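Long-range contacts in nitrite oxidoreductase subunit C (Kuenenia stuttgartiensis, PDB 7B04), which probably carries electrons through a bound heme b as the heme-binding subunit of the nitrite oxidoreductase complex: residues 38-43 with 307-312; 138-143 with 275-280; 161-166 with 235-240. All coordinates share one frame; numbering follows the deposited sequence.

Contact 1 of 3, residues 38-43 with 307-312; sequences AEEELT and ISIQWH. With HEM (protoporphyrin IX containing Fe), chain B.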
loop_
_atom_site.group_PDB
_atom_site.type_symbol
_atom_site.label_atom_id
_atom_site.label_comp_id
_atom_site.label_asym_id
_atom_site.label_seq_id
_atom_site.Cartn_x
_atom_site.Cartn_y
_atom_site.Cartn_z
ATOM N N ALA C 38 -23.220 -7.014 -54.637
ATOM C CA ALA C 38 -22.982 -6.967 -56.072
ATOM C C ALA C 38 -23.514 -8.228 -56.749
ATOM O O ALA C 38 -23.662 -9.281 -56.125
ATOM C CB ALA C 38 -21.492 -6.794 -56.362
ATOM N N GLU C 39 -23.826 -8.107 -58.045
ATOM C CA GLU C 39 -24.372 -9.254 -58.769
ATOM C C GLU C 39 -23.359 -10.388 -58.866
ATOM O O GLU C 39 -23.737 -11.566 -58.821
ATOM C CB GLU C 39 -24.812 -8.845 -60.175
ATOM C CG GLU C 39 -24.718 -10.009 -61.166
ATOM C CD GLU C 39 -25.061 -9.642 -62.590
ATOM O OE1 GLU C 39 -25.684 -8.584 -62.807
ATOM O OE2 GLU C 39 -24.704 -10.427 -63.496
ATOM N N GLU C 40 -22.066 -10.057 -58.947
ATOM C CA GLU C 40 -21.042 -11.095 -59.015
ATOM C C GLU C 40 -21.152 -12.038 -57.827
ATOM O O GLU C 40 -20.915 -13.246 -57.960
ATOM C CB GLU C 40 -19.647 -10.460 -59.082
ATOM C CG GLU C 40 -18.500 -11.453 -58.945
ATOM C CD GLU C 40 -17.287 -11.078 -59.779
ATOM O OE1 GLU C 40 -17.171 -9.896 -60.166
ATOM O OE2 GLU C 40 -16.446 -11.965 -60.042
ATOM N N GLU C 41 -21.513 -11.500 -56.662
ATOM C CA GLU C 41 -21.686 -12.316 -55.468
ATOM C C GLU C 41 -22.927 -13.206 -55.547
ATOM O O GLU C 41 -22.915 -14.328 -55.031
ATOM C CB GLU C 41 -21.770 -11.400 -54.246
ATOM C CG GLU C 41 -20.470 -10.677 -53.937
ATOM C CD GLU C 41 -20.596 -9.719 -52.770
ATOM O OE1 GLU C 41 -20.975 -8.548 -52.993
ATOM O OE2 GLU C 41 -20.323 -10.139 -51.628
ATOM N N LEU C 42 -24.006 -12.722 -56.169
ATOM C CA LEU C 42 -25.266 -13.460 -56.157
ATOM C C LEU C 42 -25.322 -14.605 -57.167
ATOM O O LEU C 42 -26.051 -15.578 -56.940
ATOM C CB LEU C 42 -26.435 -12.494 -56.369
ATOM C CG LEU C 42 -26.559 -11.552 -55.166
ATOM C CD1 LEU C 42 -27.711 -10.573 -55.325
ATOM C CD2 LEU C 42 -26.689 -12.349 -53.870
ATOM N N THR C 43 -24.598 -14.519 -58.282
ATOM C CA THR C 43 -24.613 -15.630 -59.236
ATOM C C THR C 43 -23.643 -16.718 -58.783
ATOM O O THR C 43 -22.477 -16.422 -58.508
ATOM C CB THR C 43 -24.238 -15.167 -60.645
ATOM O OG1 THR C 43 -22.812 -15.100 -60.764
ATOM C CG2 THR C 43 -24.825 -13.802 -60.940
ATOM N N ILE C 307 -12.321 -14.669 -47.784
ATOM C CA ILE C 307 -13.629 -15.133 -48.226
ATOM C C ILE C 307 -13.610 -15.588 -49.677
ATOM O O ILE C 307 -12.815 -15.123 -50.510
ATOM C CB ILE C 307 -14.678 -14.017 -48.046
ATOM C CG1 ILE C 307 -14.309 -12.801 -48.891
ATOM C CG2 ILE C 307 -14.742 -13.617 -46.617
ATOM C CD1 ILE C 307 -15.518 -12.017 -49.386
ATOM N N SER C 308 -14.517 -16.512 -49.980
ATOM C CA SER C 308 -14.974 -16.742 -51.341
ATOM C C SER C 308 -16.235 -15.910 -51.526
ATOM O O SER C 308 -17.129 -15.940 -50.675
ATOM C CB SER C 308 -15.257 -18.225 -51.576
ATOM O OG SER C 308 -15.913 -18.433 -52.810
ATOM N N ILE C 309 -16.304 -15.172 -52.634
ATOM C CA ILE C 309 -17.383 -14.209 -52.841
ATOM C C ILE C 309 -18.642 -14.851 -53.391
ATOM O O ILE C 309 -19.702 -14.215 -53.376
ATOM C CB ILE C 309 -16.939 -13.043 -53.747
ATOM C CG1 ILE C 309 -16.478 -13.549 -55.114
ATOM C CG2 ILE C 309 -15.839 -12.238 -53.075
ATOM C CD1 ILE C 309 -16.239 -12.438 -56.114
ATOM N N GLN C 310 -18.559 -16.078 -53.903
ATOM C CA GLN C 310 -19.662 -16.701 -54.616
ATOM C C GLN C 310 -20.040 -18.031 -53.986
ATOM O O GLN C 310 -19.203 -18.718 -53.395
ATOM C CB GLN C 310 -19.285 -16.990 -56.068
ATOM C CG GLN C 310 -18.639 -15.852 -56.819
ATOM C CD GLN C 310 -17.873 -16.346 -58.032
ATOM O OE1 GLN C 310 -17.835 -17.546 -58.307
ATOM N NE2 GLN C 310 -17.264 -15.422 -58.766
ATOM N N TRP C 311 -21.326 -18.365 -54.085
ATOM C CA TRP C 311 -21.766 -19.722 -53.802
ATOM C C TRP C 311 -21.132 -20.675 -54.808
ATOM O O TRP C 311 -21.007 -20.354 -55.993
ATOM C CB TRP C 311 -23.290 -19.819 -53.864
ATOM C CG TRP C 311 -23.975 -19.237 -52.670
ATOM C CD1 TRP C 311 -24.669 -18.063 -52.612
ATOM C CD2 TRP C 311 -24.028 -19.801 -51.354
ATOM N NE1 TRP C 311 -25.155 -17.864 -51.342
ATOM C CE2 TRP C 311 -24.774 -18.915 -50.551
ATOM C CE3 TRP C 311 -23.519 -20.969 -50.778
ATOM C CZ2 TRP C 311 -25.023 -19.161 -49.202
ATOM C CZ3 TRP C 311 -23.766 -21.211 -49.439
ATOM C CH2 TRP C 311 -24.513 -20.313 -48.667
ATOM N N HIS C 312 -20.740 -21.848 -54.342
ATOM C CA HIS C 312 -20.217 -22.813 -55.293
ATOM C C HIS C 312 -21.135 -24.025 -55.374
ATOM O O HIS C 312 -21.597 -24.518 -54.340
ATOM C CB HIS C 312 -18.808 -23.272 -54.899
ATOM C CG HIS C 312 -17.771 -22.196 -54.988
ATOM N ND1 HIS C 312 -17.137 -21.869 -56.167
ATOM C CD2 HIS C 312 -17.259 -21.371 -54.045
ATOM C CE1 HIS C 312 -16.278 -20.889 -55.946
ATOM N NE2 HIS C 312 -16.333 -20.568 -54.666
HETATM C CHA HEM B . -17.876 -14.263 -38.734
HETATM C CHB HEM B . -18.802 -10.916 -42.153
HETATM C CHC HEM B . -18.639 -14.483 -45.452
HETATM C CHD HEM B . -17.884 -17.873 -42.006
HETATM C C1A HEM B . -18.229 -13.075 -39.349
HETATM C C2A HEM B . -18.666 -11.868 -38.681
HETATM C C3A HEM B . -18.914 -10.936 -39.617
HETATM C C4A HEM B . -18.663 -11.524 -40.919
HETATM C CMA HEM B . -19.393 -9.486 -39.384
HETATM C CAA HEM B . -18.771 -11.719 -37.145
HETATM C CBA HEM B . -20.213 -11.501 -36.709
HETATM C CGA HEM B . -20.852 -12.830 -36.427
HETATM O O1A HEM B . -22.064 -12.988 -36.725
HETATM O O2A HEM B . -20.139 -13.731 -35.917
HETATM C C1B HEM B . -18.777 -11.573 -43.368
HETATM C C2B HEM B . -18.791 -10.968 -44.685
HETATM C C3B HEM B . -18.753 -11.957 -45.604
HETATM C C4B HEM B . -18.697 -13.220 -44.887
HETATM C CMB HEM B . -18.863 -9.441 -44.904
HETATM C CAB HEM B . -18.736 -11.879 -47.153
HETATM C CBB HEM B . -18.559 -10.755 -47.859
HETATM C C1C HEM B . -18.365 -15.683 -44.817
HETATM C C2C HEM B . -18.079 -16.944 -45.479
HETATM C C3C HEM B . -17.864 -17.872 -44.541
HETATM C C4C HEM B . -18.020 -17.251 -43.238
HETATM C CMC HEM B . -18.015 -17.168 -47.007
HETATM C CAC HEM B . -17.523 -19.358 -44.800
HETATM C CBC HEM B . -18.215 -20.342 -44.222
HETATM C C1D HEM B . -17.719 -17.171 -40.825
HETATM C C2D HEM B . -17.188 -17.683 -39.573
HETATM C C3D HEM B . -17.185 -16.693 -38.682
HETATM C C4D HEM B . -17.716 -15.503 -39.322
HETATM C CMD HEM B . -16.708 -19.123 -39.296
HETATM C CAD HEM B . -16.702 -16.812 -37.220
HETATM C CBD HEM B . -15.279 -16.288 -37.078
HETATM C CGD HEM B . -14.752 -16.620 -35.705
HETATM O O1D HEM B . -13.553 -16.353 -35.441
HETATM O O2D HEM B . -15.521 -17.164 -34.872
HETATM N NA HEM B . -18.249 -12.823 -40.707
HETATM N NB HEM B . -18.719 -12.939 -43.536
HETATM N NC HEM B . -18.326 -15.904 -43.445
HETATM N ND HEM B . -18.028 -15.827 -40.634
HETATM FE FE HEM B . -18.560 -14.253 -42.022
#

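Contact 2 of 3, residues 138-143 with 275-280; sequences FPLGKI and DPLDVQ. With CA (calcium ion), chain D.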
loop_
_atom_site.group_PDB
_atom_site.type_symbol
_atom_site.label_atom_id
_atom_site.label_comp_id
_atom_site.label_asym_id
_atom_site.label_seq_id
_atom_site.Cartn_x
_atom_site.Cartn_y
_atom_site.Cartn_z
ATOM N N PHE C 138 -23.249 -23.966 -45.795
ATOM C CA PHE C 138 -24.216 -24.577 -46.679
ATOM C C PHE C 138 -25.572 -23.928 -46.462
ATOM O O PHE C 138 -25.930 -23.603 -45.323
ATOM C CB PHE C 138 -24.341 -26.080 -46.397
ATOM C CG PHE C 138 -23.063 -26.837 -46.551
ATOM C CD1 PHE C 138 -22.739 -27.427 -47.759
ATOM C CD2 PHE C 138 -22.182 -26.958 -45.490
ATOM C CE1 PHE C 138 -21.561 -28.127 -47.906
ATOM C CE2 PHE C 138 -21.001 -27.656 -45.631
ATOM C CZ PHE C 138 -20.690 -28.242 -46.841
ATOM N N PRO C 139 -26.348 -23.720 -47.520
ATOM C CA PRO C 139 -27.712 -23.249 -47.309
ATOM C C PRO C 139 -28.505 -24.384 -46.696
ATOM O O PRO C 139 -28.356 -25.546 -47.084
ATOM C CB PRO C 139 -28.201 -22.922 -48.723
ATOM C CG PRO C 139 -26.952 -22.857 -49.571
ATOM C CD PRO C 139 -26.031 -23.853 -48.950
ATOM N N LEU C 140 -29.344 -24.050 -45.727
ATOM C CA LEU C 140 -30.153 -25.062 -45.074
ATOM C C LEU C 140 -31.469 -25.190 -45.832
ATOM O O LEU C 140 -32.167 -24.193 -46.052
ATOM C CB LEU C 140 -30.337 -24.719 -43.596
ATOM C CG LEU C 140 -31.498 -25.212 -42.742
ATOM C CD1 LEU C 140 -31.382 -26.704 -42.537
ATOM C CD2 LEU C 140 -31.411 -24.507 -41.403
ATOM N N GLY C 141 -31.827 -26.428 -46.170
ATOM C CA GLY C 141 -32.914 -26.728 -47.086
ATOM C C GLY C 141 -32.458 -26.736 -48.541
ATOM O O GLY C 141 -31.296 -26.487 -48.876
ATOM N N LYS C 142 -33.410 -27.019 -49.432
ATOM C CA LYS C 142 -33.140 -27.160 -50.863
ATOM C C LYS C 142 -33.575 -25.915 -51.621
ATOM O O LYS C 142 -34.749 -25.530 -51.578
ATOM C CB LYS C 142 -33.842 -28.387 -51.435
ATOM C CG LYS C 142 -33.801 -28.469 -52.956
ATOM C CD LYS C 142 -32.387 -28.670 -53.474
ATOM C CE LYS C 142 -32.374 -28.801 -54.989
ATOM N NZ LYS C 142 -31.005 -29.048 -55.523
ATOM N N ILE C 143 -32.624 -25.297 -52.319
ATOM C CA ILE C 143 -32.837 -24.041 -53.019
ATOM C C ILE C 143 -32.038 -24.013 -54.315
ATOM O O ILE C 143 -31.031 -24.709 -54.469
ATOM C CB ILE C 143 -32.405 -22.866 -52.138
ATOM C CG1 ILE C 143 -31.026 -23.199 -51.602
ATOM C CG2 ILE C 143 -33.359 -22.650 -50.978
ATOM C CD1 ILE C 143 -30.271 -22.040 -51.247
ATOM N N ASP C 275 -30.796 -32.886 -36.002
ATOM C CA ASP C 275 -31.026 -31.460 -35.775
ATOM C C ASP C 275 -31.635 -30.833 -37.022
ATOM O O ASP C 275 -31.021 -30.895 -38.094
ATOM C CB ASP C 275 -29.737 -30.733 -35.403
ATOM C CG ASP C 275 -29.930 -29.206 -35.218
ATOM O OD1 ASP C 275 -30.868 -28.584 -35.763
ATOM O OD2 ASP C 275 -29.111 -28.623 -34.477
ATOM N N PRO C 276 -32.822 -30.231 -36.934
ATOM C CA PRO C 276 -33.412 -29.587 -38.119
ATOM C C PRO C 276 -32.626 -28.380 -38.614
ATOM O O PRO C 276 -32.785 -28.006 -39.781
ATOM C CB PRO C 276 -34.809 -29.174 -37.635
ATOM C CG PRO C 276 -35.067 -30.024 -36.424
ATOM C CD PRO C 276 -33.733 -30.218 -35.780
ATOM N N LEU C 277 -31.800 -27.753 -37.774
ATOM C CA LEU C 277 -30.982 -26.617 -38.184
ATOM C C LEU C 277 -29.687 -27.054 -38.854
ATOM O O LEU C 277 -28.793 -26.225 -39.051
ATOM C CB LEU C 277 -30.662 -25.716 -36.985
ATOM C CG LEU C 277 -31.828 -25.007 -36.296
ATOM C CD1 LEU C 277 -31.342 -24.241 -35.073
ATOM C CD2 LEU C 277 -32.542 -24.081 -37.266
ATOM N N ASP C 278 -29.570 -28.332 -39.200
ATOM C CA ASP C 278 -28.395 -28.872 -39.863
ATOM C C ASP C 278 -28.680 -29.043 -41.346
ATOM O O ASP C 278 -29.806 -29.370 -41.737
ATOM C CB ASP C 278 -28.026 -30.232 -39.272
ATOM C CG ASP C 278 -27.186 -30.128 -38.018
ATOM O OD1 ASP C 278 -26.886 -28.998 -37.583
ATOM O OD2 ASP C 278 -26.840 -31.189 -37.459
ATOM N N VAL C 279 -27.658 -28.824 -42.174
ATOM C CA VAL C 279 -27.790 -29.123 -43.593
ATOM C C VAL C 279 -27.976 -30.624 -43.772
ATOM O O VAL C 279 -27.335 -31.439 -43.092
ATOM C CB VAL C 279 -26.586 -28.582 -44.386
ATOM C CG1 VAL C 279 -25.351 -29.449 -44.192
ATOM C CG2 VAL C 279 -26.945 -28.467 -45.861
ATOM N N GLN C 280 -28.888 -31.000 -44.663
ATOM C CA GLN C 280 -29.201 -32.399 -44.927
ATOM C C GLN C 280 -28.756 -32.767 -46.337
ATOM O O GLN C 280 -29.251 -32.199 -47.317
ATOM C CB GLN C 280 -30.695 -32.666 -44.747
ATOM C CG GLN C 280 -31.231 -32.289 -43.372
ATOM C CD GLN C 280 -30.589 -33.087 -42.251
ATOM O OE1 GLN C 280 -30.283 -34.269 -42.410
ATOM N NE2 GLN C 280 -30.385 -32.443 -41.108
HETATM CA CA CA D . -26.186 -29.765 -35.297
#

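Contact 3 of 3, residues 161-166 with 235-240; sequences PVNLWH and DLNAEG. With CA (calcium ion), chain D; HEM (protoporphyrin IX containing Fe), chain B.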
loop_
_atom_site.group_PDB
_atom_site.type_symbol
_atom_site.label_atom_id
_atom_site.label_comp_id
_atom_site.label_asym_id
_atom_site.label_seq_id
_atom_site.Cartn_x
_atom_site.Cartn_y
_atom_site.Cartn_z
ATOM N N PRO C 161 -31.736 -18.834 -43.567
ATOM C CA PRO C 161 -30.674 -19.321 -42.677
ATOM C C PRO C 161 -29.664 -20.198 -43.402
ATOM O O PRO C 161 -29.890 -20.689 -44.508
ATOM C CB PRO C 161 -31.440 -20.117 -41.620
ATOM C CG PRO C 161 -32.658 -20.590 -42.335
ATOM C CD PRO C 161 -33.021 -19.503 -43.312
ATOM N N VAL C 162 -28.523 -20.394 -42.733
ATOM C CA VAL C 162 -27.378 -21.111 -43.282
ATOM C C VAL C 162 -26.708 -21.902 -42.162
ATOM O O VAL C 162 -26.762 -21.522 -40.988
ATOM C CB VAL C 162 -26.386 -20.120 -43.951
ATOM C CG1 VAL C 162 -25.009 -20.733 -44.174
ATOM C CG2 VAL C 162 -26.944 -19.614 -45.270
ATOM N N ASN C 163 -26.081 -23.018 -42.532
ATOM C CA ASN C 163 -25.314 -23.852 -41.616
ATOM C C ASN C 163 -23.830 -23.574 -41.818
ATOM O O ASN C 163 -23.363 -23.450 -42.953
ATOM C CB ASN C 163 -25.606 -25.338 -41.848
ATOM C CG ASN C 163 -25.288 -26.202 -40.635
ATOM O OD1 ASN C 163 -25.638 -27.380 -40.596
ATOM N ND2 ASN C 163 -24.628 -25.620 -39.642
ATOM N N LEU C 164 -23.092 -23.480 -40.714
ATOM C CA LEU C 164 -21.671 -23.165 -40.739
ATOM C C LEU C 164 -20.883 -24.256 -40.027
ATOM O O LEU C 164 -21.317 -24.777 -38.995
ATOM C CB LEU C 164 -21.393 -21.820 -40.044
ATOM C CG LEU C 164 -21.653 -20.442 -40.661
ATOM C CD1 LEU C 164 -20.727 -20.177 -41.829
ATOM C CD2 LEU C 164 -23.111 -20.255 -41.064
ATOM N N TRP C 165 -19.729 -24.609 -40.593
ATOM C CA TRP C 165 -18.779 -25.528 -39.972
ATOM C C TRP C 165 -17.468 -24.775 -39.796
ATOM O O TRP C 165 -16.762 -24.532 -40.778
ATOM C CB TRP C 165 -18.558 -26.775 -40.827
ATOM C CG TRP C 165 -19.771 -27.602 -41.083
ATOM C CD1 TRP C 165 -20.991 -27.488 -40.485
ATOM C CD2 TRP C 165 -19.877 -28.685 -42.012
ATOM N NE1 TRP C 165 -21.853 -28.433 -40.988
ATOM C CE2 TRP C 165 -21.192 -29.181 -41.926
ATOM C CE3 TRP C 165 -18.987 -29.284 -42.909
ATOM C CZ2 TRP C 165 -21.639 -30.248 -42.704
ATOM C CZ3 TRP C 165 -19.433 -30.341 -43.679
ATOM C CH2 TRP C 165 -20.746 -30.813 -43.572
ATOM N N HIS C 166 -17.126 -24.419 -38.562
ATOM C CA HIS C 166 -15.938 -23.613 -38.296
ATOM C C HIS C 166 -14.856 -24.490 -37.679
ATOM O O HIS C 166 -14.991 -24.942 -36.538
ATOM C CB HIS C 166 -16.260 -22.433 -37.382
ATOM C CG HIS C 166 -15.133 -21.457 -37.249
ATOM N ND1 HIS C 166 -15.104 -20.478 -36.279
ATOM C CD2 HIS C 166 -13.994 -21.311 -37.965
ATOM C CE1 HIS C 166 -13.995 -19.771 -36.405
ATOM N NE2 HIS C 166 -13.304 -20.256 -37.421
ATOM N N ASP C 235 -20.195 -26.518 -34.936
ATOM C CA ASP C 235 -21.380 -26.569 -35.778
ATOM C C ASP C 235 -22.279 -25.409 -35.376
ATOM O O ASP C 235 -22.717 -25.331 -34.225
ATOM C CB ASP C 235 -22.093 -27.911 -35.613
ATOM C CG ASP C 235 -23.198 -28.115 -36.623
ATOM O OD1 ASP C 235 -22.904 -28.121 -37.835
ATOM O OD2 ASP C 235 -24.357 -28.305 -36.203
ATOM N N LEU C 236 -22.531 -24.499 -36.312
ATOM C CA LEU C 236 -23.211 -23.258 -35.975
ATOM C C LEU C 236 -24.021 -22.759 -37.169
ATOM O O LEU C 236 -23.837 -23.210 -38.302
ATOM C CB LEU C 236 -22.196 -22.227 -35.454
ATOM C CG LEU C 236 -21.059 -21.608 -36.264
ATOM C CD1 LEU C 236 -20.295 -20.693 -35.332
ATOM C CD2 LEU C 236 -20.119 -22.636 -36.851
ATOM N N ASN C 237 -24.930 -21.820 -36.897
ATOM C CA ASN C 237 -25.850 -21.272 -37.886
ATOM C C ASN C 237 -25.717 -19.758 -37.981
ATOM O O ASN C 237 -25.184 -19.101 -37.081
ATOM C CB ASN C 237 -27.309 -21.614 -37.547
ATOM C CG ASN C 237 -27.697 -23.009 -37.973
ATOM O OD1 ASN C 237 -27.870 -23.898 -37.142
ATOM N ND2 ASN C 237 -27.845 -23.207 -39.277
ATOM N N ALA C 238 -26.214 -19.207 -39.090
ATOM C CA ALA C 238 -26.240 -17.763 -39.283
ATOM C C ALA C 238 -27.345 -17.398 -40.268
ATOM O O ALA C 238 -27.646 -18.154 -41.197
ATOM C CB ALA C 238 -24.888 -17.236 -39.776
ATOM N N GLU C 239 -27.943 -16.227 -40.043
ATOM C CA GLU C 239 -28.907 -15.623 -40.958
ATOM C C GLU C 239 -28.357 -14.296 -41.470
ATOM O O GLU C 239 -29.061 -13.281 -41.473
ATOM C CB GLU C 239 -30.263 -15.409 -40.274
ATOM C CG GLU C 239 -31.161 -16.636 -40.210
ATOM C CD GLU C 239 -32.484 -16.345 -39.515
ATOM O OE1 GLU C 239 -32.573 -15.310 -38.820
ATOM O OE2 GLU C 239 -33.433 -17.145 -39.657
ATOM N N GLY C 240 -27.097 -14.299 -41.878
ATOM C CA GLY C 240 -26.386 -13.094 -42.247
ATOM C C GLY C 240 -25.175 -12.883 -41.360
ATOM O O GLY C 240 -24.978 -13.554 -40.345
HETATM CA CA CA D . -26.186 -29.765 -35.297
HETATM C CHA HEM B . -17.876 -14.263 -38.734
HETATM C CHB HEM B . -18.802 -10.916 -42.153
HETATM C CHC HEM B . -18.639 -14.483 -45.452
HETATM C CHD HEM B . -17.884 -17.873 -42.006
HETATM C C1A HEM B . -18.229 -13.075 -39.349
HETATM C C2A HEM B . -18.666 -11.868 -38.681
HETATM C C3A HEM B . -18.914 -10.936 -39.617
HETATM C C4A HEM B . -18.663 -11.524 -40.919
HETATM C CMA HEM B . -19.393 -9.486 -39.384
HETATM C CAA HEM B . -18.771 -11.719 -37.145
HETATM C CBA HEM B . -20.213 -11.501 -36.709
HETATM C CGA HEM B . -20.852 -12.830 -36.427
HETATM O O1A HEM B . -22.064 -12.988 -36.725
HETATM O O2A HEM B . -20.139 -13.731 -35.917
HETATM C C1B HEM B . -18.777 -11.573 -43.368
HETATM C C2B HEM B . -18.791 -10.968 -44.685
HETATM C C3B HEM B . -18.753 -11.957 -45.604
HETATM C C4B HEM B . -18.697 -13.220 -44.887
HETATM C CMB HEM B . -18.863 -9.441 -44.904
HETATM C CAB HEM B . -18.736 -11.879 -47.153
HETATM C CBB HEM B . -18.559 -10.755 -47.859
HETATM C C1C HEM B . -18.365 -15.683 -44.817
HETATM C C2C HEM B . -18.079 -16.944 -45.479
HETATM C C3C HEM B . -17.864 -17.872 -44.541
HETATM C C4C HEM B . -18.020 -17.251 -43.238
HETATM C CMC HEM B . -18.015 -17.168 -47.007
HETATM C CAC HEM B . -17.523 -19.358 -44.800
HETATM C CBC HEM B . -18.215 -20.342 -44.222
HETATM C C1D HEM B . -17.719 -17.171 -40.825
HETATM C C2D HEM B . -17.188 -17.683 -39.573
HETATM C C3D HEM B . -17.185 -16.693 -38.682
HETATM C C4D HEM B . -17.716 -15.503 -39.322
HETATM C CMD HEM B . -16.708 -19.123 -39.296
HETATM C CAD HEM B . -16.702 -16.812 -37.220
HETATM C CBD HEM B . -15.279 -16.288 -37.078
HETATM C CGD HEM B . -14.752 -16.620 -35.705
HETATM O O1D HEM B . -13.553 -16.353 -35.441
HETATM O O2D HEM B . -15.521 -17.164 -34.872
HETATM N NA HEM B . -18.249 -12.823 -40.707
HETATM N NB HEM B . -18.719 -12.939 -43.536
HETATM N NC HEM B . -18.326 -15.904 -43.445
HETATM N ND HEM B . -18.028 -15.827 -40.634
HETATM FE FE HEM B . -18.560 -14.253 -42.022
#

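Contact 1 of 3, residues 38-43 with 307-312
Glu40 turns its CG away from its own backbone N (chi1 171°), while Ile309 tucks CG1 between its N and carbonyl carbon (chi1 59°), and these two rotations set the methylene of one against the end of the other. Glu40 CG lies 3.8 Å from Ile309 CD1, the two side chains meeting at a slant. Glutamate suits this outer position because its aliphatic part can pack on isoleucine while its carboxylate stays at the surface. Gln310 lies next to it: its CG rests 3.6 Å from Glu40 O, and its amide is turned 31° from the carboxylate plane. Glu40 OE2 and Gln310 NE2 are 3.8 Å apart, too far for a hydrogen bond.

Deeper in, the backbone of the short helix 39-42 meets the other segment directly. Glu41 CA donates a CA-H...O contact to Ile309 O at 3.5 Å, and Glu41 CG passes 3.7 Å from that same oxygen. The acid itself is held by its own segment and from outside: Ala38 N, at the N-cap position, reaches Glu41 OE1 at 3.2 Å on the anti side of the carboxylate, and Arg154 forms a salt bridge with it. With an alanine in place of Glu41, Arg154 would probably lose its buried countercharge and Ala38 N its acceptor. Trp311 gives its indole N-H to Phe151 O, and Ile307 CD1 approaches heme CBB at 3.6 Å.

No hydrogen bond crosses between the two segments. The Glu41 carboxylate and the Trp311 indole N-H find their partners away from this interface, and between the segments themselves the contact is van der Waals plus one C-H...O interaction. Arg154 holds Glu41 from outside, probably balancing the buried charge beside the heme pocket.

Contact 2 of 3, residues 138-143 with 275-280
Leu140 and Val279 bring the two backbones to 4.9 Å between CA atoms, where strand 133-139 has just given way to loop and residues 275-278 have just completed a type I turn. Val279 sits with CG1 between its backbone N and carbonyl carbon (chi1 76°), which carries CG2 to the strand end: this methyl lies 3.6 Å from Phe138 CB and also touches Pro139 O. CG1 approaches the Phe138 ring obliquely. A compact beta-branched residue fits here, since its two methyls divide between the base of the ring and the backbone.

Leu140 straddles the turn with its fork. CD1 rests against the carbonyl oxygens of Pro276 and Asp278, whereas CD2 lies over Leu277, 3.9 Å from its CA. Leu277 also packs on Pro33 of subunit A, so this turn borders a subunit interface.

On the far side of the turn, Asp278 grips the calcium ion with both carboxylate oxygens, OD1 at 2.5 Å and OD2 at 2.7 Å. Asp235, Gln247 and Asp251 by their side chains and His249 by its backbone O complete the site, and Thr273 hydrogen-bonds Asp278 OD2. Asp275, a ligand of this calcium in a structure of the protein, stands beside the ion without being bound in this model, its OD2 3.2 Å from the calcium. Gln280 NE2 comes back to Asp278 O at 3.2 Å, standing above the carbonyl plane, 63° out of it.

No hydrogen bond joins the two segments; methyls pack on one another and on backbone carbonyls. The polar work is done behind them: Val279 N is bound by Asn163 OD1 and Val279 O by Arg269. The chemistry thus separates a largely apolar side, which seats the turn on the strand end, from an acidic side, whose negative charge the calcium ion would probably offset.

Contact 3 of 3, residues 161-166 with 235-240
Leu164 and Leu236 face each other as an antiparallel hydrogen-bonded pair, linked by Leu164 N to Leu236 O and by Leu236 N to Leu164 O, the latter at 3.0 Å. On the same face of the sheet, Leu236 CD2 lies 3.5 Å from Leu164 CB. The two methyls of Leu164 part: CD2 packs on Ala238 CB, and CD1 goes on to the heme, 3.5 Å from CBC. His166 lays one ring face over the heme methyl CMD.

Asn163, Asn237 and Asp235 share the opposite face with Trp165, and the two amides bond backbone oxygens of the partner strand. Val162 O takes two donors from opposite sides of its carbonyl plane: Ala238 N, at 3.0 Å, and Asn237 ND2, which stands 50° out of that plane. Leu236 O is likewise doubly held. With CG anti to its backbone N (chi1 -158°), Asn163 swings its amide toward this oxygen, and ND2 bonds it at 2.9 Å, the oxygen close to the amide plane. Asparagine suits both places, as its short amide can turn back on the neighbouring strand. Asp235 runs beside Trp165 and binds calcium through OD2 at 2.5 Å.

Further out, Asn237 ND2 also hydrogen-bonds Leu277 O, and Gln250 holds Asp235 N. Pro33 of subunit A packs on Pro161, Asn237 and Glu239, and Arg209 of subunit B on His166 and Leu236.

Two antiparallel strands, 141° between their directions, thus present Leu164 and His166 to the heme, with the calcium ligand Asp235 on the face of Asn163 and Trp165, consistent with the beta-sandwich heme domain of the ethylbenzene dehydrogenase family.

Overall arrangement
Contact 3 adjoins both of the others: its centre is about 17 Å from that of contact 1 and about 10 Å from that of contact 2, while the centres of contacts 1 and 2 lie about 19 Å apart. Trp311 of contact 1 bridges to both, with CZ3 3.5 Å from Pro139 CD and CH2 4.2 Å from Val162 CG2. Strands 133-139 and 162-168 are neighbours in the sheet, and Phe138 O probably accepts from Asn163 N at 2.9 Å. Contacts 1 and 3 both touch the heme, which has Met155 as axial ligand. Contact 3 also reaches, through Asp235, the calcium ion it shares with Asp278 of contact 2.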